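Local coordinates for gentamicin resistance protein (Enterococcus gallinarum, PDB 6CTZ) that probably inactivates aminoglycoside antibiotics such as kanamycin by phosphorylating their 2''-hydroxyl with a guanine nucleotide as phosphate donor, at residues 56-59 against 60-64; 158-161 against 162-166; 252-255 against 256-260. The protein carries 2 engineered substitutions. All blocks are in the same frame, centred on the assembly; numbering follows the deposited sequence. Where two conformers were deposited one is given.

Contact 1. Residues 56-59 against 60-64; sequences IQLL and PLLVG
Leu58 and Leu62, one helical turn apart, show how two branched side chains mesh along one side of a helix. Leu62 is modelled in two positions, and in the one described here the forked end of Leu58 receives its CD1 methyl: that methyl lies 3.8 Å from the Leu58 CG branch point and close to both Leu58 methyls, while the Leu58 CD1 methyl in turn settles against Leu62 CG. In this conformer the bump of one thus fills the fork of the other. Different first torsions bring them together, since Leu58 sets CG anti to its own N (chi1 174°) and Leu62 sets CG anti to its carbonyl carbon. On another side of the helix the Pro60 ring presses on the preceding turn, with CD 3.2 Å from Ile56 O, where a helix would normally place an N-H. Helix 46-62 is kinked here. It is the helix that packs on the nucleotide-binding N-lobe sheet in the protein-kinase-like fold, and Ile56 and Leu59 lean on Tyr73 of strand 73-78. Past the proline the last turn is held loosely: Leu61 N reaches Leu58 O weakly, whereas Leu62 N bonds to Leu59 O at 3.0 Å. CG and CD1 of Leu61 both lie 3.6 Å from Gln57 O. Phe126 touches Leu62, and Phe215 touches Leu59.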
ATOM      1  N   ILE A  56      12.323  -8.542  -4.201  1.00 10.70           N
ATOM      2  CA  ILE A  56      13.063  -9.480  -5.043  1.00 11.06           C
ATOM      3  C   ILE A  56      13.002 -10.892  -4.466  1.00 11.22           C
ATOM      4  O   ILE A  56      12.888 -11.881  -5.206  1.00 12.22           O
ATOM      5  CB  ILE A  56      14.513  -8.991  -5.239  1.00 11.92           C
ATOM      6  CG1 ILE A  56      14.542  -7.794  -6.197  1.00 12.70           C
ATOM      7  CG2 ILE A  56      15.420 -10.134  -5.728  1.00 13.20           C
ATOM      8  CD1 ILE A  56      15.862  -7.048  -6.208  1.00 14.37           C
ATOM      9  N   GLN A  57      13.079 -11.011  -3.136  1.00 10.72           N
ATOM     10  CA  GLN A  57      13.044 -12.324  -2.497  1.00 11.74           C
ATOM     11  C   GLN A  57      11.619 -12.820  -2.302  1.00 11.30           C
ATOM     12  O   GLN A  57      11.355 -14.022  -2.430  1.00 12.23           O
ATOM     13  CB  GLN A  57      13.739 -12.265  -1.142  1.00 13.87           C
ATOM     14  CG  GLN A  57      15.207 -11.872  -1.178  1.00 17.72           C
ATOM     15  CD  GLN A  57      15.696 -11.535   0.215  1.00 23.81           C
ATOM     16  OE1 GLN A  57      15.794 -10.360   0.586  1.00 26.00           O
ATOM     17  NE2 GLN A  57      15.968 -12.561   1.009  1.00 25.32           N
ATOM     18  N   LEU A  58      10.694 -11.915  -1.960  1.00 10.64           N
ATOM     19  CA  LEU A  58       9.352 -12.335  -1.572  1.00 10.22           C
ATOM     20  C   LEU A  58       8.494 -12.704  -2.774  1.00 10.36           C
ATOM     21  O   LEU A  58       7.779 -13.715  -2.748  1.00 11.66           O
ATOM     22  CB  LEU A  58       8.664 -11.222  -0.779  1.00 10.45           C
ATOM     23  CG  LEU A  58       7.198 -11.491  -0.427  1.00 11.31           C
ATOM     24  CD1 LEU A  58       7.062 -12.664   0.545  1.00 13.39           C
ATOM     25  CD2 LEU A  58       6.529 -10.257   0.148  1.00 11.98           C
ATOM     26  N   LEU A  59       8.496 -11.866  -3.809  1.00 10.66           N
ATOM     27  CA  LEU A  59       7.507 -12.042  -4.871  1.00 10.90           C
ATOM     28  C   LEU A  59       7.597 -13.403  -5.546  1.00 11.45           C
ATOM     29  O   LEU A  59       6.535 -13.989  -5.826  1.00 12.35           O
ATOM     30  CB  LEU A  59       7.570 -10.890  -5.890  1.00 11.70           C
ATOM     31  CG  LEU A  59       7.167  -9.518  -5.336  1.00 12.63           C
ATOM     32  CD1 LEU A  59       7.352  -8.431  -6.397  1.00 15.03           C
ATOM     33  CD2 LEU A  59       5.739  -9.536  -4.833  1.00 17.19           C
ATOM     34  N   PRO A  60       8.782 -13.956  -5.835  1.00 12.06           N
ATOM     35  CA  PRO A  60       8.813 -15.284  -6.462  1.00 12.93           C
ATOM     36  C   PRO A  60       8.162 -16.350  -5.612  1.00 13.53           C
ATOM     37  O   PRO A  60       7.602 -17.304  -6.163  1.00 16.92           O
ATOM     38  CB  PRO A  60      10.311 -15.541  -6.673  1.00 13.39           C
ATOM     39  CG  PRO A  60      10.902 -14.178  -6.789  1.00 13.54           C
ATOM     40  CD  PRO A  60      10.129 -13.349  -5.797  1.00 12.59           C
ATOM     41  N   LEU A  61       8.185 -16.199  -4.284  1.00 12.70           N
ATOM     42  CA  LEU A  61       7.548 -17.171  -3.409  1.00 13.84           C
ATOM     43  C   LEU A  61       6.040 -16.993  -3.372  1.00 13.66           C
ATOM     44  O   LEU A  61       5.320 -17.956  -3.092  1.00 15.97           O
ATOM     45  CB  LEU A  61       8.099 -17.020  -1.992  1.00 14.46           C
ATOM     46  CG  LEU A  61       9.619 -17.147  -1.888  1.00 16.73           C
ATOM     47  CD1 LEU A  61      10.111 -16.795  -0.490  1.00 17.50           C
ATOM     48  CD2 LEU A  61      10.067 -18.537  -2.307  1.00 19.44           C
ATOM     49  N   LEU A  62       5.552 -15.791  -3.664  1.00 13.55           N
ATOM     50  CA  LEU A  62       4.122 -15.500  -3.611  0.60 13.19           C
ATOM     51  C   LEU A  62       3.386 -15.845  -4.895  1.00 13.69           C
ATOM     52  O   LEU A  62       2.176 -16.089  -4.844  1.00 14.85           O
ATOM     53  CB  LEU A  62       3.889 -14.009  -3.358  0.60 14.31           C
ATOM     54  CG  LEU A  62       4.109 -13.489  -1.948  0.60 13.43           C
ATOM     55  CD1 LEU A  62       3.707 -12.028  -1.887  0.60 12.65           C
ATOM     56  CD2 LEU A  62       3.304 -14.310  -0.954  0.60 14.52           C
ATOM     57  N   VAL A  63       4.080 -15.866  -6.043  1.00 14.17           N
ATOM     58  CA  VAL A  63       3.413 -16.000  -7.341  0.91 14.66           C
ATOM     59  C   VAL A  63       2.473 -17.199  -7.347  1.00 15.37           C
ATOM     60  O   VAL A  63       1.326 -17.119  -7.803  1.00 15.97           O
ATOM     61  CB  VAL A  63       4.456 -16.084  -8.475  0.91 14.38           C
ATOM     62  CG1 VAL A  63       3.811 -16.539  -9.785  0.91 14.77           C
ATOM     63  CG2 VAL A  63       5.147 -14.746  -8.686  0.91 15.87           C
ATOM     64  N   GLY A  64       2.959 -18.340  -6.858  1.00 15.83           N
ATOM     65  CA  GLY A  64       2.176 -19.558  -6.873  1.00 17.66           C
ATOM     66  C   GLY A  64       1.108 -19.664  -5.808  1.00 17.53           C
ATOM     67  O   GLY A  64       0.372 -20.658  -5.773  1.00 20.88           O
TER

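Contact 2. Residues 158-161 against 162-166; sequences PLLD and ESLRD
Leu160 reaches forward from the loop to the first turn of helix 162-176, and its side chain can be followed outward atom by atom. The bond from CA to CB points toward the helix, and CG, set anti to the carbonyl carbon (chi1 -41°), carries the fork to it. There the two methyls divide the work. CD2 meets CD2 of Leu164 at 3.9 Å, while CD1 lies near Leu164 CG and reaches the backbone of Arg165, 4.0 Å from its N. Leu164, with CG anti to its own N, crosses Leu160 at an angle, and both leucines rest on helix 279-296, Leu160 on Ile286 and Leu164 on Glu290 and Lys293. Asp161 occupies the N-cap position, but its side chain makes no capping bond. Asp161 O takes a nearly straight bond from Arg165 N at 3.0 Å (N-H...O 165°) and a weaker one from Leu164 N. Beside this turn, Glu162 CG lies 3.5 Å above the Arg165 guanidinium plane, offset toward its rim. In the absence of a side-chain cap, then, the loop is joined to the helix by the backbone carbonyl of Asp161 and by the apolar contact of the two leucines.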
ATOM      1  N   PRO A 158       1.812  21.517  17.434  1.00 27.92           N
ATOM      2  CA  PRO A 158       1.928  22.985  17.363  1.00 27.90           C
ATOM      3  C   PRO A 158       1.122  23.610  16.242  1.00 27.82           C
ATOM      4  O   PRO A 158       0.718  24.775  16.353  1.00 29.32           O
ATOM      5  CB  PRO A 158       3.433  23.205  17.165  1.00 27.65           C
ATOM      6  CG  PRO A 158       4.058  22.037  17.828  1.00 28.09           C
ATOM      7  CD  PRO A 158       3.135  20.876  17.550  1.00 27.79           C
ATOM      8  N   LEU A 159       0.873  22.871  15.159  1.00 27.41           N
ATOM      9  CA  LEU A 159       0.162  23.419  14.013  1.00 28.79           C
ATOM     10  C   LEU A 159      -1.352  23.389  14.176  1.00 28.57           C
ATOM     11  O   LEU A 159      -2.062  23.917  13.315  1.00 30.24           O
ATOM     12  CB  LEU A 159       0.535  22.641  12.744  1.00 31.17           C
ATOM     13  CG  LEU A 159       1.995  22.224  12.533  1.00 33.07           C
ATOM     14  CD1 LEU A 159       2.158  21.508  11.202  1.00 33.87           C
ATOM     15  CD2 LEU A 159       2.948  23.404  12.627  1.00 34.82           C
ATOM     16  N   LEU A 160      -1.855  22.725  15.205  1.00 26.00           N
ATOM     17  CA  LEU A 160      -3.276  22.534  15.339  1.00 24.91           C
ATOM     18  C   LEU A 160      -4.027  23.415  16.320  1.00 24.12           C
ATOM     19  O   LEU A 160      -3.494  23.813  17.300  1.00 22.63           O
ATOM     20  CB  LEU A 160      -3.602  21.073  15.723  1.00 24.66           C
ATOM     21  CG  LEU A 160      -2.827  19.934  15.059  1.00 25.35           C
ATOM     22  CD1 LEU A 160      -3.286  18.613  15.620  1.00 25.81           C
ATOM     23  CD2 LEU A 160      -3.124  19.978  13.588  1.00 25.94           C
ATOM     24  N   ASP A 161      -5.269  23.634  15.986  1.00 24.33           N
ATOM     25  CA  ASP A 161      -6.175  24.115  17.013  0.54 24.90           C
ATOM     26  C   ASP A 161      -6.227  23.081  18.126  1.00 24.09           C
ATOM     27  O   ASP A 161      -6.183  21.873  17.880  1.00 23.53           O
ATOM     28  CB  ASP A 161      -7.570  24.324  16.431  0.54 26.35           C
ATOM     29  CG  ASP A 161      -7.618  25.463  15.439  0.54 28.24           C
ATOM     30  OD1 ASP A 161      -6.865  26.443  15.623  0.54 28.72           O
ATOM     31  OD2 ASP A 161      -8.408  25.376  14.477  0.54 29.52           O
ATOM     32  N   GLU A 162      -6.276  23.561  19.368  1.00 22.51           N
ATOM     33  CA  GLU A 162      -6.277  22.636  20.498  1.00 21.72           C
ATOM     34  C   GLU A 162      -7.429  21.641  20.426  1.00 22.04           C
ATOM     35  O   GLU A 162      -7.300  20.513  20.917  1.00 22.16           O
ATOM     36  CB  GLU A 162      -6.264  23.403  21.818  1.00 22.73           C
ATOM     37  CG  GLU A 162      -4.922  24.070  22.030  1.00 23.74           C
ATOM     38  CD  GLU A 162      -4.870  25.035  23.189  1.00 25.69           C
ATOM     39  OE1 GLU A 162      -5.892  25.216  23.889  1.00 26.70           O
ATOM     40  OE2 GLU A 162      -3.784  25.625  23.388  1.00 26.63           O
ATOM     41  N   SER A 163      -8.548  22.020  19.806  1.00 22.21           N
ATOM     42  CA  SER A 163      -9.662  21.084  19.678  1.00 22.96           C
ATOM     43  C   SER A 163      -9.318  19.918  18.754  1.00 21.88           C
ATOM     44  O   SER A 163      -9.751  18.781  18.990  1.00 22.23           O
ATOM     45  CB  SER A 163     -10.895  21.815  19.161  1.00 25.71           C
ATOM     46  OG  SER A 163     -10.639  22.362  17.883  1.00 27.62           O
ATOM     47  N   LEU A 164      -8.536  20.151  17.703  1.00 21.32           N
ATOM     48  CA  LEU A 164      -8.114  19.087  16.796  1.00 21.36           C
ATOM     49  C   LEU A 164      -7.071  18.265  17.493  1.00 20.17           C
ATOM     50  O   LEU A 164      -7.057  17.074  17.307  1.00 19.31           O
ATOM     51  CB  LEU A 164      -7.653  19.639  15.472  1.00 22.78           C
ATOM     52  CG  LEU A 164      -7.292  18.588  14.410  1.00 22.35           C
ATOM     53  CD1 LEU A 164      -8.433  17.626  14.103  1.00 23.64           C
ATOM     54  CD2 LEU A 164      -6.907  19.326  13.151  1.00 23.02           C
ATOM     55  N   ARG A 165      -6.194  18.886  18.297  1.00 20.69           N
ATOM     56  CA  ARG A 165      -5.258  18.125  19.119  1.00 21.27           C
ATOM     57  C   ARG A 165      -6.001  17.197  20.073  1.00 21.35           C
ATOM     58  O   ARG A 165      -5.628  16.028  20.226  1.00 21.33           O
ATOM     59  CB  ARG A 165      -4.342  19.066  19.907  1.00 23.32           C
ATOM     60  CG  ARG A 165      -3.319  18.325  20.762  1.00 24.27           C
ATOM     61  CD  ARG A 165      -2.414  19.286  21.506  1.00 25.70           C
ATOM     62  NE  ARG A 165      -3.107  19.939  22.607  1.00 26.57           N
ATOM     63  CZ  ARG A 165      -2.696  21.066  23.182  1.00 26.81           C
ATOM     64  NH1 ARG A 165      -1.601  21.687  22.744  1.00 26.76           N
ATOM     65  NH2 ARG A 165      -3.393  21.584  24.181  1.00 27.26           N
ATOM     66  N   ASP A 166      -7.060  17.703  20.714  1.00 22.30           N
ATOM     67  CA  ASP A 166      -7.855  16.873  21.614  1.00 22.43           C
ATOM     68  C   ASP A 166      -8.438  15.674  20.879  1.00 21.41           C
ATOM     69  O   ASP A 166      -8.465  14.562  21.417  1.00 21.97           O
ATOM     70  CB  ASP A 166      -8.985  17.693  22.242  1.00 24.37           C
ATOM     71  CG  ASP A 166      -8.484  18.818  23.139  1.00 26.75           C
ATOM     72  OD1 ASP A 166      -7.305  18.796  23.556  1.00 27.39           O
ATOM     73  OD2 ASP A 166      -9.286  19.729  23.431  1.00 27.74           O
TER

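Contact 3. Residues 252-255 against 256-260. Engineered in segment 252-255: Leu254 (natural residue His).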
ATOM      1  N   ASP A 252     -18.917  -3.687  13.061  1.00 14.81           N
ATOM      2  CA  ASP A 252     -18.916  -2.340  13.627  1.00 16.08           C
ATOM      3  C   ASP A 252     -17.636  -2.078  14.414  1.00 15.79           C
ATOM      4  O   ASP A 252     -17.031  -1.006  14.294  1.00 15.15           O
ATOM      5  CB  ASP A 252     -20.134  -2.129  14.523  1.00 17.39           C
ATOM      6  CG  ASP A 252     -21.435  -2.063  13.747  1.00 19.49           C
ATOM      7  OD1 ASP A 252     -21.430  -1.688  12.560  1.00 20.89           O
ATOM      8  OD2 ASP A 252     -22.484  -2.364  14.347  1.00 22.43           O
ATOM      9  N   THR A 253     -17.194  -3.055  15.208  1.00 15.39           N
ATOM     10  CA  THR A 253     -15.944  -2.886  15.940  1.00 15.33           C
ATOM     11  C   THR A 253     -14.751  -2.874  14.989  1.00 13.10           C
ATOM     12  O   THR A 253     -13.841  -2.048  15.135  1.00 12.98           O
ATOM     13  CB  THR A 253     -15.795  -3.992  16.982  1.00 16.97           C
ATOM     14  OG1 THR A 253     -16.895  -3.925  17.896  1.00 18.76           O
ATOM     15  CG2 THR A 253     -14.492  -3.848  17.750  1.00 18.59           C
ATOM     16  N   LEU A 254     -14.746  -3.772  13.997  1.00 12.23           N
ATOM     17  CA  LEU A 254     -13.628  -3.828  13.064  1.00 11.84           C
ATOM     18  C   LEU A 254     -13.530  -2.547  12.241  1.00 10.65           C
ATOM     19  O   LEU A 254     -12.426  -2.039  12.000  1.00 11.21           O
ATOM     20  CB  LEU A 254     -13.750  -5.065  12.169  1.00 11.80           C
ATOM     21  CG  LEU A 254     -12.633  -5.258  11.138  1.00 11.36           C
ATOM     22  CD1 LEU A 254     -11.241  -5.290  11.761  1.00 13.23           C
ATOM     23  CD2 LEU A 254     -12.896  -6.533  10.360  1.00 12.31           C
ATOM     24  N   ILE A 255     -14.672  -1.999  11.806  1.00 11.77           N
ATOM     25  CA  ILE A 255     -14.642  -0.740  11.065  1.00 11.93           C
ATOM     26  C   ILE A 255     -14.103   0.384  11.938  1.00 10.99           C
ATOM     27  O   ILE A 255     -13.332   1.234  11.477  1.00 12.25           O
ATOM     28  CB  ILE A 255     -16.029  -0.413  10.476  1.00 12.49           C
ATOM     29  CG1 ILE A 255     -16.326  -1.302   9.268  1.00 13.25           C
ATOM     30  CG2 ILE A 255     -16.153   1.072  10.133  1.00 14.10           C
ATOM     31  CD1 ILE A 255     -15.509  -0.960   8.011  1.00 13.97           C
ATOM     32  N   ARG A 256     -14.499   0.414  13.216  1.00 11.51           N
ATOM     33  CA  ARG A 256     -13.930   1.403  14.128  1.00 12.18           C
ATOM     34  C   ARG A 256     -12.413   1.263  14.208  1.00 11.15           C
ATOM     35  O   ARG A 256     -11.679   2.254  14.100  1.00 11.87           O
ATOM     36  CB  ARG A 256     -14.565   1.288  15.515  1.00 14.16           C
ATOM     37  CG  ARG A 256     -13.894   2.197  16.537  1.00 14.89           C
ATOM     38  CD  ARG A 256     -13.983   3.675  16.167  1.00 15.73           C
ATOM     39  NE  ARG A 256     -15.362   4.122  15.977  1.00 16.84           N
ATOM     40  CZ  ARG A 256     -16.155   4.556  16.950  1.00 18.30           C
ATOM     41  NH1 ARG A 256     -15.717   4.618  18.203  1.00 18.37           N
ATOM     42  NH2 ARG A 256     -17.391   4.933  16.658  1.00 19.00           N
ATOM     43  N   LYS A 257     -11.924   0.032  14.373  1.00 11.15           N
ATOM     44  CA  LYS A 257     -10.482  -0.191  14.407  1.00 11.19           C
ATOM     45  C   LYS A 257      -9.807   0.326  13.141  1.00 10.48           C
ATOM     46  O   LYS A 257      -8.797   1.037  13.205  1.00 11.20           O
ATOM     47  CB  LYS A 257     -10.202  -1.681  14.564  1.00 11.86           C
ATOM     48  CG  LYS A 257      -8.729  -2.005  14.686  1.00 12.66           C
ATOM     49  CD  LYS A 257      -8.488  -3.498  14.779  1.00 12.20           C
ATOM     50  CE  LYS A 257      -7.007  -3.817  14.752  1.00 13.37           C
ATOM     51  NZ  LYS A 257      -6.751  -5.281  14.827  1.00 13.34           N
ATOM     52  N   VAL A 258     -10.352  -0.032  11.974  1.00 10.54           N
ATOM     53  CA  VAL A 258      -9.735   0.418  10.731  1.00 10.08           C
ATOM     54  C   VAL A 258      -9.828   1.937  10.602  1.00 10.96           C
ATOM     55  O   VAL A 258      -8.907   2.581  10.084  1.00 11.80           O
ATOM     56  CB  VAL A 258     -10.346  -0.321   9.526  1.00 10.76           C
ATOM     57  CG1 VAL A 258      -9.700   0.158   8.225  1.00 11.05           C
ATOM     58  CG2 VAL A 258     -10.130  -1.805   9.663  1.00 11.82           C
ATOM     59  N   SER A 259     -10.917   2.540  11.093  1.00 11.24           N
ATOM     60  CA  SER A 259     -11.037   3.989  11.021  1.00 12.25           C
ATOM     61  C   SER A 259      -9.971   4.669  11.869  1.00 12.22           C
ATOM     62  O   SER A 259      -9.519   5.769  11.530  1.00 12.53           O
ATOM     63  CB  SER A 259     -12.444   4.427  11.439  1.00 14.31           C
ATOM     64  OG  SER A 259     -12.587   4.465  12.849  1.00 16.63           O
ATOM     65  N   LEU A 260      -9.564   4.038  12.978  1.00 11.99           N
ATOM     66  CA  LEU A 260      -8.441   4.556  13.752  1.00 12.69           C
ATOM     67  C   LEU A 260      -7.158   4.521  12.923  1.00 12.75           C
ATOM     68  O   LEU A 260      -6.406   5.502  12.885  1.00 13.36           O
ATOM     69  CB  LEU A 260      -8.294   3.778  15.061  1.00 12.82           C
ATOM     70  CG  LEU A 260      -9.422   4.038  16.073  1.00 13.35           C
ATOM     71  CD1 LEU A 260      -9.488   2.919  17.120  1.00 14.55           C
ATOM     72  CD2 LEU A 260      -9.285   5.392  16.750  1.00 15.27           C
TER
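Helix 251-276, in the mainly helical C-terminal part of this kinase-like enzyme, supplies a regular example of i to i+4 bonding near its N-terminal end. Four successive backbone bonds join residues 252-255 to the turn that follows: Arg256 N to Asp252 O, Lys257 N to Thr253 O, Val258 N to Leu254 O and Ser259 N to Ile255 O, the last the shortest at 2.8 Å. The middle two are equally straight, each with an N-H...O angle of 165°. Around this core the side chains divide by character. The engineered Leu254, with CG anti to its N, brings CD1 within 4.2 Å of the Val258 CG2 methyl, and Val258 lays that same methyl 3.3 Å from Leu254 O. Leu254 also touches Met243 and Glu248, while Ile255 packs on helix 236-246. Val258 leans on Tyr227. All four side-chain torsions of Lys257 lie near 180°, which carries NZ away from the helix to Asp222 and Asp224, a pair of acids that probably stabilises its charge in a buried setting. At the start of 252-255, Asp252 OD1 is salt-bridged to Arg240. Ser259 turns its hydroxyl back on the helix: OG donates to Arg256 O at 2.7 Å, and the same carbonyl also accepts Leu260 N at 3.0 Å, while Arg171 of helix 162-176 is hydrogen-bonded to that OG. Position 254, naturally His, and Glu248 belong to a magnesium site seen in a structure of this protein, although no metal is bound there in this chain. The serine hydroxyl, bonded to the carbonyl three residues back, is a common addition to a helix; the unbroken succession of i to i+4 backbone bonds is what typifies a regular alpha-helix.

In the fold
From the N terminus, contact 1 comes first, in the C-terminal part of helix 46-62 beside the strands of the nucleotide-binding sheet, with the side chain of Leu59 about 9 Å from the bound GDP. Contact 2 follows where the loop after helix 141-155 enters helix 162-176, on the opposite side of the chain's centre, and contact 3 lies later still, in helix 251-276. Each joins adjoining residues, so none closes a long loop, and the three run in series without nesting or crossing. The centres of contacts 1 and 2 stand 44 Å apart. Contacts 2 and 3 are nearer, 23 Å between centres, and helix 162-176, started in contact 2, runs on to meet helix 251-276 of contact 3.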